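Ice-binding protein (Flavobacteriaceae bacterium, PDB 5UYT) probably binds ice and so acts as an antifreeze protein, and has two ice-binding-like domains folded as right-handed beta-helices. Local coordinates at residues V166-N169 / N170-I173; D258-N261 / G262-S266; V396-E399 / G400-S404. One frame throughout, in Å; residues are numbered along the deposited sequence.

Contact 1 (V166-N169 / N170-I173)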
loop_
_atom_site.group_PDB
_atom_site.type_symbol
_atom_site.label_atom_id
_atom_site.label_comp_id
_atom_site.label_asym_id
_atom_site.label_seq_id
_atom_site.Cartn_x
_atom_site.Cartn_y
_atom_site.Cartn_z
ATOM N N VAL A 166 -3.102 -19.258 6.247
ATOM C CA VAL A 166 -3.170 -20.592 5.634
ATOM C C VAL A 166 -1.784 -21.181 5.801
ATOM O O VAL A 166 -0.851 -20.705 5.169
ATOM C CB VAL A 166 -3.541 -20.520 4.125
ATOM C CG1 VAL A 166 -3.484 -21.927 3.496
ATOM C CG2 VAL A 166 -4.910 -19.857 3.951
ATOM N N VAL A 167 -1.651 -22.179 6.682
ATOM C CA VAL A 167 -0.362 -22.787 6.989
ATOM C C VAL A 167 -0.331 -24.189 6.387
ATOM O O VAL A 167 -0.976 -25.112 6.901
ATOM C CB VAL A 167 -0.112 -22.896 8.521
ATOM C CG1 VAL A 167 1.220 -23.589 8.820
ATOM C CG2 VAL A 167 -0.173 -21.531 9.176
ATOM N N ALA A 168 0.426 -24.352 5.305
ATOM C CA ALA A 168 0.549 -25.658 4.668
ATOM C C ALA A 168 1.792 -26.323 5.215
ATOM O O ALA A 168 2.887 -25.779 5.097
ATOM C CB ALA A 168 0.637 -25.512 3.153
ATOM N N ASN A 169 1.624 -27.501 5.832
ATOM C CA ASN A 169 2.742 -28.224 6.391
ATOM C C ASN A 169 3.292 -29.221 5.389
ATOM O O ASN A 169 2.587 -30.171 5.000
ATOM C CB ASN A 169 2.308 -28.995 7.650
ATOM C CG ASN A 169 3.482 -29.516 8.447
ATOM O OD1 ASN A 169 4.504 -28.841 8.564
ATOM N ND2 ASN A 169 3.346 -30.733 9.004
ATOM N N ASN A 170 4.550 -29.021 5.002
ATOM C CA ASN A 170 5.231 -29.894 4.043
ATOM C C ASN A 170 4.395 -30.095 2.789
ATOM O O ASN A 170 4.251 -31.216 2.295
ATOM C CB ASN A 170 5.619 -31.229 4.679
ATOM C CG ASN A 170 6.548 -31.041 5.852
ATOM O OD1 ASN A 170 6.344 -31.627 6.895
ATOM N ND2 ASN A 170 7.558 -30.193 5.694
ATOM N N ALA A 171 3.842 -28.984 2.291
ATOM C CA ALA A 171 3.068 -28.974 1.045
ATOM C C ALA A 171 3.122 -27.621 0.353
ATOM O O ALA A 171 3.484 -26.616 0.970
ATOM C CB ALA A 171 1.613 -29.351 1.316
ATOM N N ALA A 172 2.760 -27.609 -0.930
ATOM C CA ALA A 172 2.720 -26.367 -1.721
ATOM C C ALA A 172 1.399 -25.616 -1.525
ATOM O O ALA A 172 0.419 -26.163 -0.982
ATOM C CB ALA A 172 2.959 -26.676 -3.203
ATOM N N ILE A 173 1.396 -24.354 -1.943
ATOM C CA ILE A 173 0.194 -23.539 -1.977
ATOM C C ILE A 173 0.042 -22.972 -3.380
ATOM O O ILE A 173 0.996 -22.422 -3.936
ATOM C CB ILE A 173 0.253 -22.375 -0.952
ATOM C CG1 ILE A 173 0.509 -22.933 0.459
ATOM C CG2 ILE A 173 -1.054 -21.547 -1.005
ATOM C CD1 ILE A 173 0.699 -21.862 1.525
#

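Contact 2 (D258-N261 / G262-S266)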
loop_
_atom_site.group_PDB
_atom_site.type_symbol
_atom_site.label_atom_id
_atom_site.label_comp_id
_atom_site.label_asym_id
_atom_site.label_seq_id
_atom_site.Cartn_x
_atom_site.Cartn_y
_atom_site.Cartn_z
ATOM N N ASP A 258 -8.659 37.259 -9.070
ATOM C CA ASP A 258 -9.960 36.916 -8.462
ATOM C C ASP A 258 -10.234 35.401 -8.417
ATOM O O ASP A 258 -11.209 34.975 -7.797
ATOM C CB ASP A 258 -11.095 37.654 -9.207
ATOM C CG ASP A 258 -11.109 39.151 -8.935
ATOM O OD1 ASP A 258 -10.361 39.626 -8.066
ATOM O OD2 ASP A 258 -11.869 39.863 -9.634
ATOM N N ASN A 259 -9.369 34.616 -9.063
ATOM C CA ASN A 259 -9.507 33.178 -9.047
ATOM C C ASN A 259 -8.557 32.553 -8.041
ATOM O O ASN A 259 -8.469 31.325 -7.985
ATOM C CB ASN A 259 -9.156 32.578 -10.419
ATOM C CG ASN A 259 -10.198 32.881 -11.479
ATOM O OD1 ASN A 259 -11.135 33.656 -11.243
ATOM N ND2 ASN A 259 -10.068 32.212 -12.665
ATOM N N VAL A 260 -7.837 33.381 -7.274
ATOM C CA VAL A 260 -6.834 32.846 -6.334
ATOM C C VAL A 260 -7.229 33.314 -4.940
ATOM O O VAL A 260 -7.245 34.520 -4.656
ATOM C CB VAL A 260 -5.389 33.298 -6.693
ATOM C CG1 VAL A 260 -4.400 32.905 -5.572
ATOM C CG2 VAL A 260 -4.959 32.736 -8.056
ATOM N N ASN A 261 -7.620 32.357 -4.096
ATOM C CA ASN A 261 -7.927 32.624 -2.693
ATOM C C ASN A 261 -6.579 32.566 -1.979
ATOM O O ASN A 261 -6.202 31.533 -1.398
ATOM C CB ASN A 261 -8.884 31.570 -2.117
ATOM C CG ASN A 261 -9.198 31.821 -0.645
ATOM O OD1 ASN A 261 -8.950 32.936 -0.102
ATOM N ND2 ASN A 261 -9.695 30.785 0.042
ATOM N N GLY A 262 -5.868 33.686 -2.033
ATOM C CA GLY A 262 -4.433 33.687 -1.700
ATOM C C GLY A 262 -3.762 34.824 -2.450
ATOM O O GLY A 262 -4.444 35.652 -3.067
ATOM N N THR A 263 -2.438 34.896 -2.364
ATOM C CA THR A 263 -1.701 35.994 -3.003
ATOM C C THR A 263 -0.891 35.501 -4.170
ATOM O O THR A 263 -0.135 34.526 -4.021
ATOM C CB THR A 263 -0.758 36.661 -1.984
ATOM O OG1 THR A 263 -1.563 37.220 -0.938
ATOM C CG2 THR A 263 0.065 37.809 -2.641
ATOM N N ILE A 264 -1.017 36.197 -5.307
ATOM C CA ILE A 264 -0.107 35.925 -6.446
ATOM C C ILE A 264 1.110 36.815 -6.258
ATOM O O ILE A 264 0.958 38.059 -6.154
ATOM C CB ILE A 264 -0.762 36.290 -7.796
ATOM C CG1 ILE A 264 -2.008 35.425 -8.059
ATOM C CG2 ILE A 264 0.244 36.216 -8.960
ATOM C CD1 ILE A 264 -2.953 36.064 -9.100
ATOM N N HIS A 265 2.300 36.216 -6.194
ATOM C CA HIS A 265 3.530 36.978 -6.105
ATOM C C HIS A 265 4.026 37.113 -7.533
ATOM O O HIS A 265 4.642 36.166 -8.065
ATOM C CB HIS A 265 4.528 36.263 -5.187
ATOM C CG HIS A 265 3.982 36.026 -3.809
ATOM N ND1 HIS A 265 4.337 36.808 -2.725
ATOM C CD2 HIS A 265 3.073 35.128 -3.352
ATOM C CE1 HIS A 265 3.690 36.382 -1.648
ATOM N NE2 HIS A 265 2.909 35.369 -2.005
ATOM N N SER A 266 3.730 38.253 -8.171
ATOM C CA SER A 266 4.024 38.412 -9.631
ATOM C C SER A 266 5.522 38.401 -9.931
ATOM O O SER A 266 5.953 38.077 -11.035
ATOM C CB SER A 266 3.448 39.731 -10.170
ATOM O OG SER A 266 2.034 39.632 -10.122
#

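Contact 3 (V396-E399 / G400-S404)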
loop_
_atom_site.group_PDB
_atom_site.type_symbol
_atom_site.label_atom_id
_atom_site.label_comp_id
_atom_site.label_asym_id
_atom_site.label_seq_id
_atom_site.Cartn_x
_atom_site.Cartn_y
_atom_site.Cartn_z
ATOM N N VAL A 396 -6.346 19.170 -14.325
ATOM C CA VAL A 396 -5.761 18.518 -13.140
ATOM C C VAL A 396 -6.357 19.150 -11.874
ATOM O O VAL A 396 -6.538 20.397 -11.831
ATOM C CB VAL A 396 -4.227 18.654 -13.162
ATOM C CG1 VAL A 396 -3.644 18.300 -11.771
ATOM C CG2 VAL A 396 -3.636 17.706 -14.202
ATOM N N GLU A 397 -6.652 18.304 -10.870
ATOM C CA GLU A 397 -7.101 18.788 -9.553
ATOM C C GLU A 397 -5.999 18.394 -8.595
ATOM O O GLU A 397 -5.533 17.242 -8.625
ATOM C CB GLU A 397 -8.412 18.084 -9.160
ATOM C CG GLU A 397 -9.553 18.448 -10.114
ATOM C CD GLU A 397 -10.836 17.663 -9.866
ATOM O OE1 GLU A 397 -10.863 16.831 -8.951
ATOM O OE2 GLU A 397 -11.812 17.914 -10.604
ATOM N N ILE A 398 -5.553 19.342 -7.771
ATOM C CA ILE A 398 -4.543 19.076 -6.736
ATOM C C ILE A 398 -5.140 19.423 -5.351
ATOM O O ILE A 398 -5.684 20.524 -5.143
ATOM C CB ILE A 398 -3.275 19.951 -6.989
ATOM C CG1 ILE A 398 -2.479 19.415 -8.208
ATOM C CG2 ILE A 398 -2.343 20.024 -5.757
ATOM C CD1 ILE A 398 -1.951 20.569 -9.032
ATOM N N GLU A 399 -5.090 18.458 -4.435
ATOM C CA GLU A 399 -5.369 18.712 -3.020
ATOM C C GLU A 399 -4.004 18.553 -2.376
ATOM O O GLU A 399 -3.530 17.432 -2.142
ATOM C CB GLU A 399 -6.375 17.703 -2.475
ATOM C CG GLU A 399 -6.780 17.870 -1.032
ATOM C CD GLU A 399 -7.678 16.735 -0.548
ATOM O OE1 GLU A 399 -8.087 15.894 -1.399
ATOM O OE2 GLU A 399 -8.013 16.692 0.683
ATOM N N GLY A 400 -3.354 19.686 -2.141
ATOM C CA GLY A 400 -1.957 19.653 -1.682
ATOM C C GLY A 400 -1.225 20.789 -2.375
ATOM O O GLY A 400 -1.722 21.886 -2.431
ATOM N N ARG A 401 -0.023 20.520 -2.897
ATOM C CA ARG A 401 0.768 21.578 -3.530
ATOM C C ARG A 401 1.748 20.984 -4.507
ATOM O O ARG A 401 2.118 19.833 -4.386
ATOM C CB ARG A 401 1.494 22.500 -2.524
ATOM C CG ARG A 401 2.174 21.820 -1.366
ATOM C CD ARG A 401 2.634 22.836 -0.286
ATOM N NE ARG A 401 1.570 23.403 0.574
ATOM C CZ ARG A 401 0.905 22.730 1.518
ATOM N NH1 ARG A 401 1.133 21.406 1.763
ATOM N NH2 ARG A 401 0.001 23.366 2.265
ATOM N N VAL A 402 2.162 21.787 -5.484
ATOM C CA VAL A 402 3.211 21.339 -6.397
ATOM C C VAL A 402 4.328 22.385 -6.376
ATOM O O VAL A 402 4.083 23.562 -6.657
ATOM C CB VAL A 402 2.654 21.223 -7.812
ATOM C CG1 VAL A 402 3.794 20.867 -8.748
ATOM C CG2 VAL A 402 1.555 20.136 -7.864
ATOM N N LEU A 403 5.526 21.949 -5.988
ATOM C CA LEU A 403 6.633 22.825 -5.677
ATOM C C LEU A 403 7.834 22.295 -6.458
ATOM O O LEU A 403 7.914 21.099 -6.680
ATOM C CB LEU A 403 6.966 22.783 -4.161
ATOM C CG LEU A 403 5.718 22.819 -3.244
ATOM C CD1 LEU A 403 6.154 22.572 -1.823
ATOM C CD2 LEU A 403 5.104 24.210 -3.304
ATOM N N SER A 404 8.732 23.169 -6.894
ATOM C CA SER A 404 10.006 22.701 -7.440
ATOM C C SER A 404 11.089 23.593 -6.921
ATOM O O SER A 404 10.945 24.832 -6.919
ATOM C CB SER A 404 10.080 22.725 -8.980
ATOM O OG SER A 404 11.387 22.249 -9.368
#

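Contact 1 (V166-N169 / N170-I173)
Between Ala168 and Ile173 the chain turns a corner of the right-handed beta-helix: it leaves strand 165-168, bends at Asn169 and Asn170, and comes back so far round that the two runs of backbone point 148° apart. Asn170 takes the bend with phi and psi both positive, and no hydrogen bond ties the two segments to each other. On the inside, the methyl of Ala168 fills the angle. Ile173 reaches back to it with its longer branch: CG1 lies 3.7 Å from Ala168 CB, and CD1 extends on toward Val166 O, 4.1 Å away. Val154 of the neighbouring coil touches Val166, Ala168 and Ile173, so this apolar group continues along the helix interior. Outside, the amides of Asn169 and Asn170 run alongside each other and point the same way, their planes 37° apart. Asn169 has CG anti to its own N (chi1 -167°), which carries the amide off the strand so that OD1 bonds Thr188 OG1 and ND2 bonds Glu151 OE1, one partner on each neighbouring coil. With a leucine in its place, Glu151 and Thr188 would probably each lose a mate, and the bend its side-chain link to the coil of Glu151. Thr188 OG1 also bonds the backbone N of Asn170, whose own OD1 stands 3.8 Å from Asn169 ND2.

Contact 2 (D258-N261 / G262-S266)
Val260 and Ile264 meet on the inner side of a sharp corner in the second beta-helix, while Asn261 and Gly262 carry the chain round its exposed outer edge. The close part is small and apolar. Val260 CG2 lies 4.0 Å from both CG1 and CD1 of Ile264, and the two side chains approach at a slant, neither stacked in line nor square to each other. Val260's other methyl goes to the backbone: with CG1 anti to the valine N (chi1 171°), it rests 3.7 Å from Gly262 O. One valine thus fills the angle with both branches, one against the turn and one against the residue that follows it.

The outer side is much looser. Asn261 sits, exposed, at the centre of an inverse gamma turn; its bond to CB leads away, although CB and OD1 each stay 3.7 Å from Gly262 N, and its side chain touches Thr242. Gly262 takes backbone angles (153/-174) that a residue with a side chain would find hard to adopt, since a beta carbon would come within 2.6 Å of Asn261 O. Thr263, also exposed, ends this loose side.

His265, by contrast, is buried and firmly held. Thr263 CG2 lies 3.8 Å above its ring plane, offset toward the rim, and Asp269 bonds ND1 while Asp244 bonds NE2, an arrangement that would probably favour a positively charged ring.

The corner is stacked on the preceding coil: Asn259 and Asn261 make backbone bonds to strand 240-242, Thr263 and His265 bond Val245 of strand 244-247, and His265 packs against Ser271 and Thr272 at the start of helix 270-288.

Contact 3 (V396-E399 / G400-S404)
Ile398 reaches across the bend at Glu399 and Gly400 to meet Val402, and its two branches share the work. The longer branch has CG1 beside the backbone N, and chi2, at 140°, departs from a fully staggered value. This brings CD1 to 3.7 Å from Val402 CG2, the two side chains crossing at about a right angle. The shorter branch, CG2, lies over the turn itself, 3.6 Å from Gly400 C and 3.7 Å from Arg401 N. Val402 answers with the CG2 methyl turned back toward the corner. Ile392 of the neighbouring coil touches both residues and continues the apolar interior.

Gly400 has a positive phi, and at its backbone angles a beta carbon would lie 2.4 Å from Glu399 O, a plain clash. The side chains flanking it leave in other directions. That of Glu399 is extended, leads away from the bend and touches Lys380 of strand 378-380. Arg401's bond to CB leads away from the 396-399 segment, and the chain then folds instead of extending: chi1 near 44° and chi3 near 75° bend it round so that its buried guanidinium uses all three nitrogens. NE bonds Tyr224 O, NH1 bonds Ser382 OG and NH2 bonds Val222 O, so the group is fixed largely by neutral oxygens and its rotation is closely restricted.

A glycine at the bend, with branched aliphatic residues closing over its inside, here makes a corner of a right-handed parallel beta-helix, where one coil passes from one face of the solenoid to the next.

All three contacts are corners of beta-helix coils where aliphatic groups close the inner angle and no clear hydrogen bond joins the two segments. Contact 3 is the buried one, contact 1 is partly buried and contact 2 lies at the surface. Contacts 2 and 3 belong to the same ice-binding-like domain, their centres about 15 Å apart without touching, and both turn at a glycine; contact 1, in the other domain with its centre about 47 Å from that of contact 3, turns at a pair of asparagines. Their polar chemistry differs with place: an asparagine amide ties neighbouring coils in contact 1, a histidine sits between aspartates in contact 2, and a buried arginine takes up oxygens in contact 3.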